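Endo-beta-1,2-glucanase (Talaromyces funiculosus, PDB 6IMV) hydrolyses beta-1,2-glucans at internal linkages, as an endo-acting glycoside hydrolase. Local coordinates at residues A80-L85 with L141-S146; E132-F137 with L151-D156; N159-L164 with A219-K224. All blocks are in the same frame, centred on the assembly; numbering follows the deposited sequence.

Contact 1 of 3, residues A80-L85 with L141-S146. With BGC (beta-D-glucopyranose), chain D; BGC (beta-D-glucopyranose), chain I.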
# COMPACT_ATOMS: atom_id res chain seq x y z
N ALA A 80 8.94 4.49 4.03
CA ALA A 80 8.46 5.25 2.87
C ALA A 80 7.18 4.62 2.29
O ALA A 80 6.38 5.30 1.67
CB ALA A 80 9.56 5.36 1.85
N SER A 81 6.99 3.32 2.55
CA SER A 81 5.80 2.57 2.13
C SER A 81 4.53 3.09 2.84
O SER A 81 3.49 3.26 2.20
CB SER A 81 6.01 1.10 2.38
OG SER A 81 6.64 0.89 3.64
N LYS A 82 4.62 3.36 4.14
CA LYS A 82 3.48 3.92 4.90
C LYS A 82 3.30 5.40 4.54
O LYS A 82 2.19 5.90 4.40
CB LYS A 82 3.65 3.73 6.41
CG LYS A 82 3.83 2.29 6.86
CD LYS A 82 5.27 1.84 6.94
CE LYS A 82 5.41 0.33 6.98
NZ LYS A 82 4.86 -0.30 5.75
N GLU A 83 4.42 6.11 4.37
CA GLU A 83 4.41 7.48 3.87
C GLU A 83 3.61 7.57 2.56
O GLU A 83 2.86 8.51 2.38
CB GLU A 83 5.84 7.97 3.64
CG GLU A 83 6.62 8.17 4.92
CD GLU A 83 6.17 9.34 5.78
OE1 GLU A 83 6.33 10.49 5.32
OE2 GLU A 83 5.68 9.09 6.90
N SER A 84 3.77 6.59 1.68
CA SER A 84 3.10 6.57 0.37
C SER A 84 1.58 6.52 0.55
O SER A 84 0.86 7.19 -0.19
CB SER A 84 3.63 5.44 -0.51
OG SER A 84 3.00 4.22 -0.21
N LEU A 85 1.09 5.79 1.57
CA LEU A 85 -0.34 5.65 1.82
C LEU A 85 -0.92 6.98 2.35
O LEU A 85 -2.01 7.38 1.95
CB LEU A 85 -0.61 4.49 2.78
CG LEU A 85 -0.29 3.10 2.22
CD1 LEU A 85 -0.40 2.03 3.30
CD2 LEU A 85 -1.21 2.76 1.05
N LEU A 141 14.47 7.44 1.98
CA LEU A 141 14.22 7.16 3.39
C LEU A 141 14.45 5.67 3.68
O LEU A 141 13.91 4.81 2.99
CB LEU A 141 12.79 7.53 3.76
CG LEU A 141 12.39 8.99 3.58
CD1 LEU A 141 10.93 9.19 3.93
CD2 LEU A 141 13.27 9.91 4.42
N PRO A 142 15.20 5.35 4.76
CA PRO A 142 15.25 3.99 5.29
C PRO A 142 13.99 3.76 6.13
O PRO A 142 13.16 4.64 6.19
CB PRO A 142 16.50 4.05 6.17
CG PRO A 142 16.43 5.43 6.76
CD PRO A 142 15.91 6.30 5.62
N TRP A 143 13.87 2.61 6.78
CA TRP A 143 12.98 2.50 7.94
C TRP A 143 13.51 3.45 9.02
O TRP A 143 14.71 3.51 9.26
CB TRP A 143 12.89 1.06 8.45
CG TRP A 143 12.08 0.16 7.57
CD1 TRP A 143 12.43 -0.32 6.34
CD2 TRP A 143 10.78 -0.39 7.86
NE1 TRP A 143 11.44 -1.12 5.85
CE2 TRP A 143 10.42 -1.18 6.76
CE3 TRP A 143 9.90 -0.29 8.94
CZ2 TRP A 143 9.20 -1.85 6.70
CZ3 TRP A 143 8.70 -0.96 8.89
CH2 TRP A 143 8.35 -1.73 7.78
N PHE A 144 12.61 4.22 9.63
CA PHE A 144 12.98 5.34 10.49
C PHE A 144 12.14 5.33 11.77
O PHE A 144 11.04 4.79 11.81
CB PHE A 144 12.80 6.68 9.77
CG PHE A 144 11.45 6.90 9.14
CD1 PHE A 144 10.36 7.29 9.90
CD2 PHE A 144 11.27 6.72 7.77
CE1 PHE A 144 9.12 7.49 9.31
CE2 PHE A 144 10.03 6.93 7.18
CZ PHE A 144 8.96 7.31 7.95
N THR A 145 12.69 5.98 12.80
CA THR A 145 12.03 6.25 14.06
C THR A 145 11.45 7.67 13.97
O THR A 145 12.19 8.60 13.70
CB THR A 145 13.01 6.11 15.23
OG1 THR A 145 13.52 4.77 15.23
CG2 THR A 145 12.38 6.44 16.57
N SER A 146 10.14 7.80 14.17
CA SER A 146 9.44 9.08 13.95
C SER A 146 8.87 9.66 15.26
O SER A 146 8.18 10.67 15.23
CB SER A 146 8.36 8.91 12.90
OG SER A 146 7.63 7.72 13.13
C2 BGC D . 8.98 -4.90 2.22
C3 BGC D . 9.59 -3.53 2.52
C4 BGC D . 11.02 -3.70 3.02
C5 BGC D . 11.81 -4.49 1.98
C6 BGC D . 13.25 -4.77 2.33
C1 BGC D . 9.87 -5.66 1.26
O2 BGC D . 7.72 -4.74 1.57
O3 BGC D . 8.83 -2.83 3.50
O4 BGC D . 11.60 -2.42 3.21
O5 BGC D . 11.19 -5.75 1.76
O6 BGC D . 13.29 -5.50 3.53
C2 BGC I . 6.99 -5.04 10.14
C3 BGC I . 5.82 -4.71 11.09
C4 BGC I . 4.78 -3.78 10.44
C5 BGC I . 4.42 -4.31 9.04
C6 BGC I . 3.44 -3.41 8.29
C1 BGC I . 6.46 -5.50 8.79
O1 BGC I . 7.49 -5.78 7.84
O2 BGC I . 7.75 -6.09 10.70
O3 BGC I . 6.31 -4.11 12.30
O4 BGC I . 3.60 -3.66 11.25
O5 BGC I . 5.61 -4.48 8.26
O6 BGC I . 4.07 -2.16 8.02
O HOH W 1 11.67 3.31 3.87
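K82 NZ is gripped from several sides next to the ring of W143. It donates a hydrogen bond to S81 OG at 3.0 Å from K82 NZ, and the carboxylate of D434 adds a salt bridge. O6 of the chain I glucose also lies 3.0 Å from K82 NZ. The side chain bends at its second torsion (chi2 92°) and again before the amine, which turns NZ to S81 OG. On the way, K82 CE lies obliquely to the indole ring, 3.7 Å from W143 CH2, and the two side chains cross at about a right angle. W143 turns its edge to both sugars. W143 NE1 donates to O4 of the chain D glucose at 2.9 Å, almost straight at 176°. At the six-membered end of the indole, CH2 comes near the ring oxygen of the chain I glucose. On the side of E83, F144 points an edge C-H at the carboxylate, with F144 CZ 3.9 Å from E83 OE2. The carboxylate and phenyl planes stand 79° apart. OE1 of E83 makes a salt bridge to K123 and a hydrogen bond to Y127, and OE2 a hydrogen bond to S58. At the start of the helix, A80 CB packs on L141 CB. One water accepts from A80 N at 3.0 Å and donates to L141 O, so the first N-H of the helix is satisfied through solvent. K82 and W143 line the glucose pocket seen in this complex, probably part of the substrate cleft of this glycoside hydrolase.

Contact 2 of 3, residues E132-F137 with L151-D156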
# COMPACT_ATOMS: atom_id res chain seq x y z
N GLU A 132 19.71 16.49 5.56
CA GLU A 132 20.82 17.30 6.04
C GLU A 132 21.72 16.49 6.98
O GLU A 132 22.92 16.55 6.87
CB GLU A 132 20.29 18.53 6.77
CG GLU A 132 21.36 19.53 7.11
CD GLU A 132 20.78 20.81 7.69
OE1 GLU A 132 21.46 21.85 7.59
OE2 GLU A 132 19.64 20.76 8.22
N THR A 133 21.11 15.78 7.93
CA THR A 133 21.83 15.00 8.94
C THR A 133 22.37 13.69 8.33
O THR A 133 23.45 13.24 8.71
CB THR A 133 20.93 14.70 10.15
OG1 THR A 133 20.46 15.95 10.65
CG2 THR A 133 21.64 13.94 11.25
N TYR A 134 21.61 13.09 7.40
CA TYR A 134 21.97 11.78 6.79
C TYR A 134 22.00 11.91 5.27
O TYR A 134 21.21 11.29 4.56
CB TYR A 134 21.02 10.68 7.26
CG TYR A 134 20.84 10.57 8.75
CD1 TYR A 134 21.70 9.80 9.52
CD2 TYR A 134 19.83 11.25 9.40
CE1 TYR A 134 21.54 9.70 10.89
CE2 TYR A 134 19.64 11.15 10.77
CZ TYR A 134 20.51 10.37 11.52
OH TYR A 134 20.34 10.28 12.87
N PRO A 135 22.94 12.72 4.71
CA PRO A 135 22.97 12.96 3.26
C PRO A 135 23.29 11.71 2.43
O PRO A 135 22.99 11.67 1.24
CB PRO A 135 24.05 14.04 3.13
CG PRO A 135 24.96 13.81 4.32
CD PRO A 135 24.00 13.43 5.43
N GLY A 136 23.88 10.69 3.06
CA GLY A 136 24.26 9.43 2.40
C GLY A 136 23.07 8.67 1.81
O GLY A 136 23.25 7.83 0.91
N PHE A 137 21.86 8.94 2.31
CA PHE A 137 20.63 8.30 1.80
C PHE A 137 20.21 8.89 0.45
O PHE A 137 19.31 8.36 -0.18
CB PHE A 137 19.50 8.40 2.83
CG PHE A 137 19.66 7.42 3.96
CD1 PHE A 137 19.47 6.07 3.76
CD2 PHE A 137 20.09 7.85 5.21
CE1 PHE A 137 19.65 5.16 4.79
CE2 PHE A 137 20.28 6.94 6.24
CZ PHE A 137 20.05 5.60 6.03
N LEU A 151 13.89 12.68 12.52
CA LEU A 151 14.02 11.28 12.12
C LEU A 151 15.44 10.78 12.39
O LEU A 151 16.43 11.49 12.19
CB LEU A 151 13.72 11.13 10.63
CG LEU A 151 12.29 11.42 10.18
CD1 LEU A 151 12.12 11.12 8.70
CD2 LEU A 151 11.29 10.64 11.01
N THR A 152 15.50 9.51 12.81
CA THR A 152 16.69 8.69 12.79
C THR A 152 16.35 7.38 12.07
O THR A 152 15.21 6.93 12.12
CB THR A 152 17.22 8.42 14.21
OG1 THR A 152 16.20 7.76 14.95
CG2 THR A 152 17.63 9.68 14.92
N PRO A 153 17.32 6.72 11.41
CA PRO A 153 17.10 5.35 10.96
C PRO A 153 16.80 4.48 12.18
O PRO A 153 17.31 4.75 13.27
CB PRO A 153 18.43 4.96 10.29
CG PRO A 153 19.14 6.28 10.02
CD PRO A 153 18.67 7.23 11.10
N THR A 154 15.96 3.45 12.01
CA THR A 154 15.88 2.42 13.04
C THR A 154 17.26 1.74 13.09
O THR A 154 18.03 1.85 12.14
CB THR A 154 14.76 1.41 12.78
OG1 THR A 154 15.08 0.65 11.62
CG2 THR A 154 13.41 2.06 12.63
N TRP A 155 17.57 1.07 14.21
CA TRP A 155 18.87 0.45 14.42
C TRP A 155 19.27 -0.40 13.22
O TRP A 155 20.35 -0.22 12.66
CB TRP A 155 18.88 -0.40 15.68
CG TRP A 155 20.12 -1.24 15.79
CD1 TRP A 155 20.21 -2.59 15.63
CD2 TRP A 155 21.45 -0.76 16.05
NE1 TRP A 155 21.51 -2.99 15.79
CE2 TRP A 155 22.29 -1.90 16.05
CE3 TRP A 155 22.00 0.50 16.27
CZ2 TRP A 155 23.66 -1.79 16.28
CZ3 TRP A 155 23.36 0.60 16.49
CH2 TRP A 155 24.18 -0.53 16.51
N ASP A 156 18.37 -1.31 12.84
CA ASP A 156 18.61 -2.27 11.77
C ASP A 156 18.84 -1.57 10.42
O ASP A 156 19.37 -2.19 9.51
CB ASP A 156 17.44 -3.25 11.61
CG ASP A 156 17.61 -4.56 12.35
OD1 ASP A 156 18.73 -4.82 12.84
OD2 ASP A 156 16.62 -5.31 12.44
O HOH W 2 19.13 12.72 13.89
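The turn that ends helix 112-133 packs on the second strand of the hairpin 144-145/152-153, and Y134 meets P153 there. Y134 is the first residue past the helix to leave helical backbone angles. Its ring takes P153 CD over one face, toward the rim, in a CH-pi contact. P153 CD is 3.9 Å from the centroid of the Y134 ring and 22° off its normal. T133 CG2 lies against the opposite face, also toward the rim, so the ring is flanked by a proline and a threonine methyl. With CG anti to the carbonyl carbon (chi1 -52°), the ring extends toward the hairpin. Y134 OH ends 3.5 Å from T152 CG2, and Y134 CE2 lies 3.5 Å from L151 O. A water joins the two sides: it is 2.9 Å from Y134 OH and gives a weak bond to L151 O. The hairpin edge of the large antiparallel sheet is thus tied to the helix end mainly by aromatic and proline packing. Were this tyrosine an alanine, P153 CD would probably lose the ring face it rests on, and the water its phenol partner. One turn on, in the 3-10 segment 135-137, F137 CE2 touches P153 CG obliquely at 4.0 Å. The proline therefore contacts two aromatic rings through neighbouring ring carbons. F130 of helix 112-133 meets both of these rings and also touches P153 and L151.

Contact 3 of 3, residues N159-L164 with A219-K224. With BGC (beta-D-glucopyranose), chain D.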
# COMPACT_ATOMS: atom_id res chain seq x y z
N ASN A 159 22.56 2.86 7.53
CA ASN A 159 23.39 2.57 6.35
C ASN A 159 22.73 1.54 5.41
O ASN A 159 23.42 0.85 4.66
CB ASN A 159 24.78 2.11 6.78
CG ASN A 159 25.49 3.17 7.58
OD1 ASN A 159 25.47 4.34 7.21
ND2 ASN A 159 26.07 2.77 8.69
N ARG A 160 21.40 1.45 5.42
CA ARG A 160 20.67 0.53 4.55
C ARG A 160 19.43 1.25 4.05
O ARG A 160 18.76 1.92 4.86
CB ARG A 160 20.25 -0.74 5.31
CG ARG A 160 21.39 -1.61 5.81
CD ARG A 160 20.93 -2.73 6.72
NE ARG A 160 20.19 -3.75 5.98
CZ ARG A 160 18.91 -4.08 6.17
NH1 ARG A 160 18.23 -3.59 7.18
NH2 ARG A 160 18.33 -4.92 5.33
N VAL A 161 19.11 1.12 2.74
CA VAL A 161 17.96 1.79 2.18
C VAL A 161 17.25 0.87 1.18
O VAL A 161 17.90 0.27 0.32
CB VAL A 161 18.34 3.16 1.59
CG1 VAL A 161 19.30 3.05 0.41
CG2 VAL A 161 17.10 3.97 1.20
N PRO A 162 15.91 0.72 1.28
CA PRO A 162 15.15 -0.17 0.41
C PRO A 162 14.54 0.58 -0.78
O PRO A 162 13.90 1.65 -0.60
CB PRO A 162 14.05 -0.64 1.37
CG PRO A 162 13.72 0.60 2.18
CD PRO A 162 15.04 1.35 2.29
N GLY A 163 14.74 0.04 -1.98
CA GLY A 163 14.22 0.62 -3.20
C GLY A 163 12.69 0.55 -3.26
O GLY A 163 12.05 1.50 -3.69
N LEU A 164 12.12 -0.57 -2.80
CA LEU A 164 10.69 -0.82 -2.98
C LEU A 164 9.86 0.28 -2.31
O LEU A 164 9.00 0.90 -2.94
CB LEU A 164 10.34 -2.20 -2.42
CG LEU A 164 8.91 -2.69 -2.66
CD1 LEU A 164 8.90 -4.20 -2.86
CD2 LEU A 164 7.99 -2.29 -1.51
N ALA A 219 17.45 -4.40 -4.15
CA ALA A 219 16.30 -4.38 -3.26
C ALA A 219 16.65 -3.54 -2.02
O ALA A 219 15.85 -2.69 -1.57
CB ALA A 219 15.90 -5.79 -2.89
N VAL A 220 17.86 -3.77 -1.49
CA VAL A 220 18.40 -2.98 -0.39
C VAL A 220 19.83 -2.57 -0.75
O VAL A 220 20.63 -3.41 -1.12
CB VAL A 220 18.36 -3.75 0.94
CG1 VAL A 220 18.99 -2.95 2.07
CG2 VAL A 220 16.95 -4.17 1.31
N THR A 221 20.11 -1.27 -0.67
CA THR A 221 21.45 -0.75 -0.87
C THR A 221 22.12 -0.53 0.49
O THR A 221 21.53 0.08 1.39
CB THR A 221 21.44 0.53 -1.71
OG1 THR A 221 21.08 0.17 -3.04
CG2 THR A 221 22.77 1.25 -1.71
N ASP A 222 23.34 -1.06 0.62
CA ASP A 222 24.22 -0.83 1.74
C ASP A 222 25.09 0.39 1.43
O ASP A 222 25.71 0.48 0.36
CB ASP A 222 25.08 -2.07 2.02
CG ASP A 222 24.25 -3.26 2.49
OD1 ASP A 222 23.19 -3.04 3.11
OD2 ASP A 222 24.66 -4.39 2.22
N ILE A 223 25.07 1.34 2.37
CA ILE A 223 25.76 2.62 2.30
C ILE A 223 26.99 2.53 3.20
O ILE A 223 26.87 2.10 4.32
CB ILE A 223 24.81 3.76 2.74
CG1 ILE A 223 23.46 3.69 2.03
CG2 ILE A 223 25.49 5.11 2.58
CD1 ILE A 223 22.44 4.66 2.59
N LYS A 224 28.16 2.94 2.71
CA LYS A 224 29.36 2.90 3.54
C LYS A 224 29.11 3.70 4.82
O LYS A 224 29.32 3.20 5.90
CB LYS A 224 30.58 3.46 2.82
CG LYS A 224 31.86 3.42 3.64
CD LYS A 224 32.22 2.01 4.08
CE LYS A 224 33.62 1.89 4.64
NZ LYS A 224 34.61 1.73 3.55
C2 BGC D . 8.98 -4.90 2.22
C3 BGC D . 9.59 -3.53 2.52
C4 BGC D . 11.02 -3.70 3.02
C5 BGC D . 11.81 -4.49 1.98
C6 BGC D . 13.25 -4.77 2.33
C1 BGC D . 9.87 -5.66 1.26
O2 BGC D . 7.72 -4.74 1.57
O3 BGC D . 8.83 -2.83 3.50
O4 BGC D . 11.60 -2.42 3.21
O5 BGC D . 11.19 -5.75 1.76
O6 BGC D . 13.29 -5.50 3.53
O HOH W 3 24.88 -1.21 5.44
O HOH W 4 13.25 -2.93 -1.50
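R160 runs along the strand face that also carries D222, V220 and P162. R160 CB lies 4.1 Å from V220 CG1. R160 CG comes alongside the aspartate, 3.5 Å from D222 OD1. The chain then bends at its third torsion (chi3 70°). R160 NE stays 4.2 Å from D222 OD1, beyond a salt bridge, although OD1 sits near the guanidinium plane at its edge. The guanidinium and carboxylate planes are 50° apart. At the tip, R160 NH2 comes obliquely to V220 CG1, 3.9 Å away. The true charge partner of R160 is E240, which binds NE; D156 O accepts from NH1, and W157 makes a cation-pi contact. D222 and E240 lie close together, and the arginine probably eases their mutual repulsion.

Beneath these side chains the backbones pair antiparallel. V161 and T221 are the hydrogen-bonded pair: V161 N donates to T221 O at 3.0 Å, and T221 N donates to V161 O at 2.9 Å. R160 with D222 and P162 with V220 are non-hydrogen-bonded pairs. Beyond them, I223 N reaches N159 O at 2.9 Å, and G163 N reaches A219 O. A water bridges A219 O to L164 N in the first turn of the helix. P162 CB and V220 CG2 touch the chain D glucose.

Strand 160-162 is an outer strand of a three-strand antiparallel sheet, with 220-223 between it and 237-239. P162 is the N-cap residue of helix 163-182. Helix 186-210 covers the V161 and T221 face through F210, and strand 237-239 meets T221 and I223 through Y237.

How the contacts relate
Going from the N terminus, the chain enters helix 80-94, and contact 1 closes a long, mostly helical loop when segment 141-146 returns to its first turn. Contact 2 starts inside that loop, at the end of helix 112-133, and closes beyond it at 151-156. Contacts 1 and 2 therefore cross. Strands 144-145 and 152-153 then pair in one hairpin, which joins both contacts to the large sheet. Contact 3 follows in series, closing the loop that holds helices 163-182 and 186-210. F137 packs on V161 and I223, linking contact 2 to contact 3. Contacts 1 and 3 meet at the prolines P142 and P162, and both touch the chain D glucose.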